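Side-chain contacts in salicylate 5-hydroxylase, large oxygenase component (Ralstonia sp., PDB 7C8Z), which hydroxylates salicylate at ring position 5 to give gentisate, using oxygen and NADH-derived electrons passed through a Rieske-type [2Fe-2S] cluster to a mononuclear iron: residues 94-99 against 126-131; 103-108 against 185-190; 133-138 against 145-150. All blocks are in the same frame, centred on the assembly; numbering follows the deposited sequence.

Interaction 1: residues 94-99 against 126-131. With FES (Fe2/s2 (inorganic) cluster), chain I.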
loop_
_atom_site.group_PDB
_atom_site.type_symbol
_atom_site.label_atom_id
_atom_site.label_comp_id
_atom_site.label_asym_id
_atom_site.label_seq_id
_atom_site.Cartn_x
_atom_site.Cartn_y
_atom_site.Cartn_z
ATOM N N ILE A 94 -23.709 -12.274 8.333
ATOM C CA ILE A 94 -24.360 -12.892 7.187
ATOM C C ILE A 94 -25.864 -12.761 7.366
ATOM O O ILE A 94 -26.403 -13.122 8.424
ATOM C CB ILE A 94 -23.948 -14.368 7.039
ATOM C CG1 ILE A 94 -22.421 -14.496 7.087
ATOM C CG2 ILE A 94 -24.525 -14.975 5.761
ATOM C CD1 ILE A 94 -21.941 -15.868 7.448
ATOM N N MET A 95 -26.536 -12.238 6.338
ATOM C CA MET A 95 -27.989 -12.117 6.296
ATOM C C MET A 95 -28.504 -13.164 5.317
ATOM O O MET A 95 -28.213 -13.092 4.119
ATOM C CB MET A 95 -28.404 -10.711 5.865
ATOM C CG MET A 95 -29.855 -10.602 5.425
ATOM S SD MET A 95 -30.268 -9.009 4.683
ATOM C CE MET A 95 -29.791 -9.290 2.980
ATOM N N VAL A 96 -29.241 -14.150 5.820
ATOM C CA VAL A 96 -29.697 -15.263 4.998
ATOM C C VAL A 96 -31.204 -15.426 5.137
ATOM O O VAL A 96 -31.765 -15.266 6.227
ATOM C CB VAL A 96 -28.970 -16.575 5.369
ATOM C CG1 VAL A 96 -29.237 -16.949 6.822
ATOM C CG2 VAL A 96 -29.377 -17.698 4.423
ATOM N N ARG A 97 -31.859 -15.778 4.036
ATOM C CA ARG A 97 -33.278 -16.081 4.089
ATOM C C ARG A 97 -33.470 -17.510 4.576
ATOM O O ARG A 97 -32.917 -18.451 4.000
ATOM C CB ARG A 97 -33.939 -15.908 2.726
ATOM C CG ARG A 97 -35.407 -16.315 2.751
ATOM C CD ARG A 97 -36.241 -15.547 1.750
ATOM N NE ARG A 97 -35.928 -14.121 1.737
ATOM C CZ ARG A 97 -36.463 -13.224 2.556
ATOM N NH1 ARG A 97 -37.348 -13.598 3.472
ATOM N NH2 ARG A 97 -36.116 -11.949 2.456
ATOM N N ASP A 98 -34.265 -17.668 5.629
ATOM C CA ASP A 98 -34.504 -18.964 6.241
ATOM C C ASP A 98 -35.442 -19.791 5.369
ATOM O O ASP A 98 -36.271 -19.235 4.642
ATOM C CB ASP A 98 -35.119 -18.788 7.627
ATOM C CG ASP A 98 -34.935 -20.007 8.503
ATOM O OD1 ASP A 98 -33.881 -20.100 9.165
ATOM O OD2 ASP A 98 -35.833 -20.876 8.525
ATOM N N PRO A 99 -35.324 -21.130 5.414
ATOM C CA PRO A 99 -36.265 -21.981 4.670
ATOM C C PRO A 99 -37.736 -21.708 4.963
ATOM O O PRO A 99 -38.593 -22.007 4.126
ATOM C CB PRO A 99 -35.869 -23.394 5.111
ATOM C CG PRO A 99 -34.413 -23.291 5.392
ATOM C CD PRO A 99 -34.178 -21.903 5.931
ATOM N N LYS A 126 -27.306 -24.367 1.901
ATOM C CA LYS A 126 -28.181 -25.156 2.769
ATOM C C LYS A 126 -27.889 -24.906 4.241
ATOM O O LYS A 126 -28.791 -24.929 5.077
ATOM C CB LYS A 126 -28.003 -26.636 2.476
ATOM C CG LYS A 126 -28.451 -27.028 1.078
ATOM C CD LYS A 126 -27.682 -28.211 0.572
ATOM C CE LYS A 126 -26.282 -27.754 0.344
ATOM N NZ LYS A 126 -26.223 -26.584 -0.593
ATOM N N ASP A 127 -26.628 -24.663 4.563
ATOM C CA ASP A 127 -26.151 -24.488 5.925
ATOM C C ASP A 127 -24.834 -23.731 5.862
ATOM O O ASP A 127 -24.210 -23.632 4.804
ATOM C CB ASP A 127 -25.949 -25.845 6.613
ATOM C CG ASP A 127 -25.233 -26.850 5.715
ATOM O OD1 ASP A 127 -24.284 -26.452 5.001
ATOM O OD2 ASP A 127 -25.617 -28.039 5.726
ATOM N N PHE A 128 -24.449 -23.136 6.981
ATOM C CA PHE A 128 -23.128 -22.538 7.051
ATOM C C PHE A 128 -22.151 -23.618 7.493
ATOM O O PHE A 128 -22.521 -24.556 8.199
ATOM C CB PHE A 128 -23.111 -21.347 8.009
ATOM C CG PHE A 128 -24.049 -20.242 7.607
ATOM C CD1 PHE A 128 -23.959 -19.664 6.347
ATOM C CD2 PHE A 128 -25.041 -19.805 8.472
ATOM C CE1 PHE A 128 -24.825 -18.659 5.964
ATOM C CE2 PHE A 128 -25.915 -18.804 8.096
ATOM C CZ PHE A 128 -25.806 -18.229 6.836
ATOM N N PHE A 129 -20.908 -23.517 7.038
ATOM C CA PHE A 129 -19.927 -24.500 7.472
ATOM C C PHE A 129 -18.531 -23.905 7.393
ATOM O O PHE A 129 -18.209 -23.151 6.470
ATOM C CB PHE A 129 -20.018 -25.797 6.654
ATOM C CG PHE A 129 -19.155 -25.812 5.425
ATOM C CD1 PHE A 129 -19.571 -25.178 4.265
ATOM C CD2 PHE A 129 -17.936 -26.472 5.423
ATOM C CE1 PHE A 129 -18.785 -25.190 3.132
ATOM C CE2 PHE A 129 -17.145 -26.490 4.293
ATOM C CZ PHE A 129 -17.570 -25.847 3.144
ATOM N N CYS A 130 -17.729 -24.229 8.377
ATOM C CA CYS A 130 -16.347 -23.801 8.361
ATOM C C CYS A 130 -15.446 -24.962 7.998
ATOM O O CYS A 130 -15.491 -26.012 8.669
ATOM C CB CYS A 130 -15.936 -23.232 9.708
ATOM S SG CYS A 130 -14.341 -22.413 9.645
ATOM N N PRO A 131 -14.606 -24.779 6.974
ATOM C CA PRO A 131 -13.819 -25.891 6.433
ATOM C C PRO A 131 -12.509 -26.150 7.147
ATOM O O PRO A 131 -11.854 -27.147 6.824
ATOM C CB PRO A 131 -13.551 -25.435 4.992
ATOM C CG PRO A 131 -13.480 -23.950 5.090
ATOM C CD PRO A 131 -14.463 -23.552 6.169
HETATM FE FE1 FES I . -12.105 -25.125 13.377
HETATM FE FE2 FES I . -14.412 -23.510 12.139
HETATM S S1 FES I . -14.007 -25.641 12.408
HETATM S S2 FES I . -12.523 -22.994 13.087
#
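Two residues beyond V96, which packs against F128, the carboxylate oxygen OD1 of D98 is gripped by two groups, a hydrogen bond from N104 and a salt bridge to K140. Across the segments the contact is wholly apolar and depends on one ring. F128 CZ meets I94 CG2 at 3.7 Å and V96 CG1 at the same distance, 3.7 Å, but the two strand residues approach differently. I94 slides past the phenyl group in the opposite direction and carries CD1 over one face, 4.3 Å above the plane and displaced toward the rim. V96 comes from the opposite direction and puts CG1 at the ring edge, near the plane. It can do so because CG1 lies between the backbone N and the carbonyl carbon (chi1 61°). The contact joins the two sheets of the Rieske domain: strand 91-97 belongs to the larger antiparallel sheet and strand 128-130 to the small three-stranded sheet beside the cluster. The backbones stay well apart, I94 CA lying 9.7 Å from F128 CA, so the ring spans the distance between them. V106 also touches F128, and F83 packs on both I94 and V96. Two residues after F128, C130 directs SG to the iron FE2 of the cluster, and M115 and F117 pack against the same cysteine.

Interaction 2: residues 103-108 against 185-190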
loop_
_atom_site.group_PDB
_atom_site.type_symbol
_atom_site.label_atom_id
_atom_site.label_comp_id
_atom_site.label_asym_id
_atom_site.label_seq_id
_atom_site.Cartn_x
_atom_site.Cartn_y
_atom_site.Cartn_z
ATOM N N ILE A 103 -35.866 -14.073 7.949
ATOM C CA ILE A 103 -34.508 -13.610 7.682
ATOM C C ILE A 103 -33.682 -13.745 8.954
ATOM O O ILE A 103 -34.009 -13.130 9.974
ATOM C CB ILE A 103 -34.488 -12.160 7.173
ATOM C CG1 ILE A 103 -35.178 -12.080 5.814
ATOM C CG2 ILE A 103 -33.056 -11.640 7.084
ATOM C CD1 ILE A 103 -35.390 -10.674 5.330
ATOM N N ASN A 104 -32.617 -14.538 8.893
ATOM C CA ASN A 104 -31.670 -14.672 9.989
ATOM C C ASN A 104 -30.427 -13.836 9.717
ATOM O O ASN A 104 -30.016 -13.655 8.568
ATOM C CB ASN A 104 -31.253 -16.133 10.200
ATOM C CG ASN A 104 -32.395 -17.115 9.990
ATOM O OD1 ASN A 104 -33.558 -16.799 10.239
ATOM N ND2 ASN A 104 -32.059 -18.325 9.549
ATOM N N VAL A 105 -29.831 -13.318 10.786
ATOM C CA VAL A 105 -28.561 -12.608 10.701
ATOM C C VAL A 105 -27.638 -13.175 11.768
ATOM O O VAL A 105 -27.946 -13.101 12.964
ATOM C CB VAL A 105 -28.723 -11.091 10.872
ATOM C CG1 VAL A 105 -27.362 -10.440 11.088
ATOM C CG2 VAL A 105 -29.410 -10.503 9.655
ATOM N N VAL A 106 -26.514 -13.742 11.337
ATOM C CA VAL A 106 -25.572 -14.380 12.247
ATOM C C VAL A 106 -24.198 -13.751 12.065
ATOM O O VAL A 106 -23.885 -13.167 11.029
ATOM C CB VAL A 106 -25.501 -15.903 12.030
ATOM C CG1 VAL A 106 -26.883 -16.522 12.185
ATOM C CG2 VAL A 106 -24.906 -16.212 10.657
ATOM N N GLU A 107 -23.367 -13.883 13.091
ATOM C CA GLU A 107 -22.017 -13.348 13.021
ATOM C C GLU A 107 -21.115 -14.286 12.225
ATOM O O GLU A 107 -21.137 -15.503 12.419
ATOM C CB GLU A 107 -21.455 -13.131 14.425
ATOM C CG GLU A 107 -20.051 -12.554 14.436
ATOM C CD GLU A 107 -19.720 -11.838 15.725
ATOM O OE1 GLU A 107 -18.765 -11.034 15.725
ATOM O OE2 GLU A 107 -20.411 -12.079 16.737
ATOM N N ASN A 108 -20.317 -13.706 11.326
ATOM C CA ASN A 108 -19.436 -14.463 10.441
ATOM C C ASN A 108 -18.151 -14.859 11.157
ATOM O O ASN A 108 -17.051 -14.606 10.656
ATOM C CB ASN A 108 -19.109 -13.637 9.188
ATOM C CG ASN A 108 -18.418 -14.451 8.097
ATOM O OD1 ASN A 108 -18.342 -15.676 8.165
ATOM N ND2 ASN A 108 -17.908 -13.763 7.087
ATOM N N VAL A 185 -33.927 -4.314 5.829
ATOM C CA VAL A 185 -33.563 -5.255 6.881
ATOM C C VAL A 185 -32.453 -4.630 7.711
ATOM O O VAL A 185 -31.370 -4.330 7.182
ATOM C CB VAL A 185 -33.113 -6.612 6.313
ATOM C CG1 VAL A 185 -32.898 -7.609 7.433
ATOM C CG2 VAL A 185 -34.134 -7.144 5.319
ATOM N N PHE A 186 -32.728 -4.433 8.998
ATOM C CA PHE A 186 -31.778 -4.014 10.013
ATOM C C PHE A 186 -31.535 -5.171 10.971
ATOM O O PHE A 186 -32.330 -6.110 11.058
ATOM C CB PHE A 186 -32.304 -2.803 10.802
ATOM C CG PHE A 186 -32.339 -1.529 10.011
ATOM C CD1 PHE A 186 -33.197 -1.389 8.934
ATOM C CD2 PHE A 186 -31.514 -0.469 10.348
ATOM C CE1 PHE A 186 -33.225 -0.225 8.205
ATOM C CE2 PHE A 186 -31.542 0.699 9.623
ATOM C CZ PHE A 186 -32.397 0.822 8.550
ATOM N N ALA A 187 -30.450 -5.072 11.728
ATOM C CA ALA A 187 -30.116 -6.100 12.700
ATOM C C ALA A 187 -29.430 -5.442 13.886
ATOM O O ALA A 187 -29.058 -4.266 13.843
ATOM C CB ALA A 187 -29.232 -7.191 12.084
ATOM N N SER A 188 -29.262 -6.220 14.950
ATOM C CA SER A 188 -28.633 -5.691 16.149
ATOM C C SER A 188 -28.048 -6.828 16.969
ATOM O O SER A 188 -28.693 -7.865 17.156
ATOM C CB SER A 188 -29.646 -4.901 16.988
ATOM O OG SER A 188 -29.099 -4.510 18.234
ATOM N N PHE A 189 -26.823 -6.618 17.458
ATOM C CA PHE A 189 -26.245 -7.561 18.408
ATOM C C PHE A 189 -26.987 -7.498 19.732
ATOM O O PHE A 189 -27.257 -8.532 20.354
ATOM C CB PHE A 189 -24.760 -7.262 18.625
ATOM C CG PHE A 189 -23.877 -7.669 17.482
ATOM C CD1 PHE A 189 -23.492 -8.989 17.326
ATOM C CD2 PHE A 189 -23.412 -6.727 16.578
ATOM C CE1 PHE A 189 -22.672 -9.368 16.288
ATOM C CE2 PHE A 189 -22.592 -7.098 15.531
ATOM C CZ PHE A 189 -22.223 -8.422 15.385
ATOM N N ASP A 190 -27.325 -6.291 20.170
ATOM C CA ASP A 190 -28.093 -6.101 21.389
ATOM C C ASP A 190 -29.497 -6.654 21.198
ATOM O O ASP A 190 -30.254 -6.168 20.349
ATOM C CB ASP A 190 -28.143 -4.617 21.740
ATOM C CG ASP A 190 -28.651 -4.364 23.139
ATOM O OD1 ASP A 190 -29.013 -5.335 23.835
ATOM O OD2 ASP A 190 -28.692 -3.183 23.538
#
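I103 and V185 reach toward each other tip to tip, I103 CD1 ending 3.7 Å from V185 CG2, with a second methyl pair, I103 CG2 and V185 CG1, 4.0 Å apart. Two residues along, V105 turns both its branches to the single methyl of A187: CG1 stands 3.9 Å and CG2 4.1 Å from A187 CB. The two strands come nearest here, with 7.0 Å between V105 CA and A187 CA. They run the same way, 36° apart, because strand 175-181 lies between them in the antiparallel Rieske sheet and pairs with both. These side chains therefore meet across an intervening strand, on one face of the sheet, and L176 and V178 of that strand touch V105, V178 also touching V185.

The third pair is of another kind. E107 and F189 cross at about a right angle, OE2 lying 3.6 Å from F189 CE1 in an oblique approach, with the carboxylate and ring planes 58° apart. The glutamate reaches the ring on an extended chain, its CG opposite the backbone N (chi1 -179°), while the end of F189 leans in from just past its strand. R91 serves both partners, forming a salt bridge with E107 OE2 and a cation-pi contact with F189. From the second subunit K403 adds a further salt bridge to OE2, and Q402 hydrogen-bonds OE1. With two cations at OE2, the buried carboxylate is probably kept ionised, and the row that starts as methyl packing ends in a charge cluster bridging the subunit interface.

Interaction 3: residues 133-138 against 145-150. With FES (Fe2/s2 (inorganic) cluster), chain I.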
loop_
_atom_site.group_PDB
_atom_site.type_symbol
_atom_site.label_atom_id
_atom_site.label_comp_id
_atom_site.label_asym_id
_atom_site.label_seq_id
_atom_site.Cartn_x
_atom_site.Cartn_y
_atom_site.Cartn_z
ATOM N N HIS A 133 -12.094 -27.191 10.240
ATOM C CA HIS A 133 -12.387 -28.507 10.797
ATOM C C HIS A 133 -13.823 -28.924 10.491
ATOM O O HIS A 133 -14.346 -29.851 11.118
ATOM C CB HIS A 133 -12.099 -28.527 12.299
ATOM C CG HIS A 133 -10.716 -28.063 12.641
ATOM N ND1 HIS A 133 -10.346 -26.736 12.608
ATOM C CD2 HIS A 133 -9.605 -28.751 12.994
ATOM C CE1 HIS A 133 -9.074 -26.623 12.942
ATOM N NE2 HIS A 133 -8.599 -27.831 13.181
ATOM N N GLN A 134 -14.461 -28.241 9.536
ATOM C CA GLN A 134 -15.746 -28.644 8.960
ATOM C C GLN A 134 -16.862 -28.672 10.000
ATOM O O GLN A 134 -17.639 -29.624 10.084
ATOM C CB GLN A 134 -15.626 -29.996 8.255
ATOM C CG GLN A 134 -14.590 -30.016 7.157
ATOM C CD GLN A 134 -15.093 -29.389 5.873
ATOM O OE1 GLN A 134 -16.273 -29.068 5.747
ATOM N NE2 GLN A 134 -14.194 -29.210 4.909
ATOM N N TRP A 135 -16.963 -27.598 10.778
ATOM C CA TRP A 135 -18.095 -27.457 11.687
ATOM C C TRP A 135 -19.302 -26.982 10.891
ATOM O O TRP A 135 -19.183 -26.076 10.063
ATOM C CB TRP A 135 -17.786 -26.477 12.819
ATOM C CG TRP A 135 -17.040 -27.091 13.970
ATOM C CD1 TRP A 135 -16.230 -28.183 13.928
ATOM C CD2 TRP A 135 -17.031 -26.639 15.334
ATOM N NE1 TRP A 135 -15.717 -28.445 15.177
ATOM C CE2 TRP A 135 -16.192 -27.512 16.058
ATOM C CE3 TRP A 135 -17.649 -25.579 16.012
ATOM C CZ2 TRP A 135 -15.955 -27.364 17.424
ATOM C CZ3 TRP A 135 -17.412 -25.434 17.372
ATOM C CH2 TRP A 135 -16.572 -26.322 18.063
ATOM N N ASN A 136 -20.455 -27.607 11.121
ATOM C CA ASN A 136 -21.667 -27.330 10.359
ATOM C C ASN A 136 -22.701 -26.642 11.242
ATOM O O ASN A 136 -22.987 -27.112 12.350
ATOM C CB ASN A 136 -22.238 -28.628 9.777
ATOM C CG ASN A 136 -23.406 -28.391 8.831
ATOM O OD1 ASN A 136 -24.467 -27.905 9.233
ATOM N ND2 ASN A 136 -23.214 -28.735 7.562
ATOM N N TYR A 137 -23.271 -25.541 10.741
ATOM C CA TYR A 137 -24.280 -24.752 11.433
ATOM C C TYR A 137 -25.531 -24.629 10.573
ATOM O O TYR A 137 -25.447 -24.504 9.346
ATOM C CB TYR A 137 -23.783 -23.332 11.744
ATOM C CG TYR A 137 -22.462 -23.242 12.468
ATOM C CD1 TYR A 137 -21.259 -23.339 11.782
ATOM C CD2 TYR A 137 -22.420 -23.035 13.840
ATOM C CE1 TYR A 137 -20.051 -23.243 12.450
ATOM C CE2 TYR A 137 -21.224 -22.939 14.512
ATOM C CZ TYR A 137 -20.042 -23.043 13.819
ATOM O OH TYR A 137 -18.854 -22.944 14.507
ATOM N N SER A 138 -26.693 -24.621 11.230
ATOM C CA SER A 138 -27.942 -24.288 10.561
ATOM C C SER A 138 -27.889 -22.865 9.995
ATOM O O SER A 138 -27.067 -22.032 10.389
ATOM C CB SER A 138 -29.123 -24.426 11.521
ATOM O OG SER A 138 -29.092 -23.432 12.531
ATOM N N GLY A 145 -23.229 -29.915 13.530
ATOM C CA GLY A 145 -22.299 -31.012 13.366
ATOM C C GLY A 145 -20.882 -30.658 13.756
ATOM O O GLY A 145 -20.369 -29.596 13.397
ATOM N N VAL A 146 -20.242 -31.553 14.501
ATOM C CA VAL A 146 -18.842 -31.409 14.886
ATOM C C VAL A 146 -18.144 -32.725 14.566
ATOM O O VAL A 146 -18.422 -33.742 15.219
ATOM C CB VAL A 146 -18.701 -31.046 16.375
ATOM C CG1 VAL A 146 -17.251 -31.154 16.821
ATOM C CG2 VAL A 146 -19.232 -29.653 16.633
ATOM N N PRO A 147 -17.279 -32.768 13.557
ATOM C CA PRO A 147 -16.582 -34.021 13.244
ATOM C C PRO A 147 -15.781 -34.521 14.441
ATOM O O PRO A 147 -15.074 -33.758 15.102
ATOM C CB PRO A 147 -15.674 -33.641 12.068
ATOM C CG PRO A 147 -16.293 -32.408 11.474
ATOM C CD PRO A 147 -16.979 -31.692 12.596
ATOM N N PHE A 148 -15.918 -35.816 14.728
ATOM C CA PHE A 148 -15.202 -36.506 15.804
ATOM C C PHE A 148 -15.562 -35.988 17.189
ATOM O O PHE A 148 -14.818 -36.235 18.147
ATOM C CB PHE A 148 -13.679 -36.432 15.640
ATOM C CG PHE A 148 -13.187 -36.578 14.228
ATOM C CD1 PHE A 148 -13.753 -37.491 13.361
ATOM C CD2 PHE A 148 -12.126 -35.804 13.780
ATOM C CE1 PHE A 148 -13.278 -37.626 12.069
ATOM C CE2 PHE A 148 -11.647 -35.934 12.485
ATOM C CZ PHE A 148 -12.227 -36.847 11.631
ATOM N N ARG A 149 -16.699 -35.295 17.312
ATOM C CA ARG A 149 -17.186 -34.830 18.609
ATOM C C ARG A 149 -17.206 -35.978 19.594
ATOM O O ARG A 149 -16.741 -35.871 20.740
ATOM C CB ARG A 149 -18.615 -34.293 18.445
ATOM C CG ARG A 149 -19.205 -33.570 19.657
ATOM C CD ARG A 149 -19.862 -34.516 20.642
ATOM N NE ARG A 149 -20.936 -33.889 21.403
ATOM C CZ ARG A 149 -22.222 -33.937 21.071
ATOM N NH1 ARG A 149 -22.616 -34.591 19.983
ATOM N NH2 ARG A 149 -23.121 -33.342 21.842
ATOM N N ARG A 150 -17.756 -37.094 19.143
ATOM C CA ARG A 150 -17.881 -38.317 19.920
ATOM C C ARG A 150 -16.708 -39.259 19.856
ATOM O O ARG A 150 -16.767 -40.330 20.477
ATOM C CB ARG A 150 -19.157 -39.060 19.513
ATOM C CG ARG A 150 -19.839 -39.799 20.656
ATOM C CD ARG A 150 -20.048 -38.916 21.871
ATOM N NE ARG A 150 -21.244 -38.092 21.761
ATOM C CZ ARG A 150 -22.348 -38.269 22.479
ATOM N NH1 ARG A 150 -22.411 -39.245 23.367
ATOM N NH2 ARG A 150 -23.384 -37.467 22.306
HETATM FE FE1 FES I . -12.105 -25.125 13.377
HETATM FE FE2 FES I . -14.412 -23.510 12.139
HETATM S S1 FES I . -14.007 -25.641 12.408
HETATM S S2 FES I . -12.523 -22.994 13.087
#
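N136 and G145 form an antiparallel hydrogen-bonded pair in which each backbone amide serves the other's carbonyl. N136 N donates to G145 O over 3.0 Å in a nearly straight bond (173° at the hydrogen), and G145 N returns to N136 O over 3.1 Å with more bend, 149°. G145 O takes a second, weaker donor, the CA-H of W135. Past the glycine the chain folds into a type II turn closed by R149 N on V146 O. P147 packs its CG and CD against the H133 and Q134 carbonyl oxygens.

W135 is held between cluster and protein. Sulfide S1 lies over one face of the indole, and V146 CG2 sits over the opposite face in a CH-pi contact, 3.9 Å from the centroid of the five-membered ring. The indole takes this place with CG anti to its carbonyl carbon (chi1 -84°), side by side with the valine.

The polar side-chain ends find their partners beyond the two segments. N136 ND2 donates to D127, and Q134 NE2 reaches the carbonyl of L246 in the second subunit. H133 uses both ring nitrogens: ND1 binds iron FE1, 2.5 Å away, sharing that metal with H112 in the usual two-histidine arrangement of Rieske clusters, and NE2 is hydrogen-bonded to D240 of the second subunit. The same histidine packs on H243 of that subunit, a ligand of its mononuclear iron. Such a link is consistent with electrons crossing the subunit boundary from the cluster to the catalytic iron, as in related ring-hydroxylating oxygenases.

In the fold
All three contacts lie in the Rieske region but at different depths. Interactions 1 and 2 are buried and share the larger sheet, where strands 91-97 and 103-107 are neighbours, I94 N bonding to V106 O. Interaction 3 is only partly buried and shares the small cluster sheet with interaction 1 through F128 O and Y137 N. Interaction 1 thus connects the two sheets, using apolar side chains alone. Interaction 2 stays within one sheet and turns from apolar to charged at its end. Interaction 3 combines a backbone hydrogen-bonded pair with indole packing beside the cluster that H133 ligates. Both 2 and 3 meet the second subunit, interaction 2 through E107, interaction 3 through residues that include H133 and Q134.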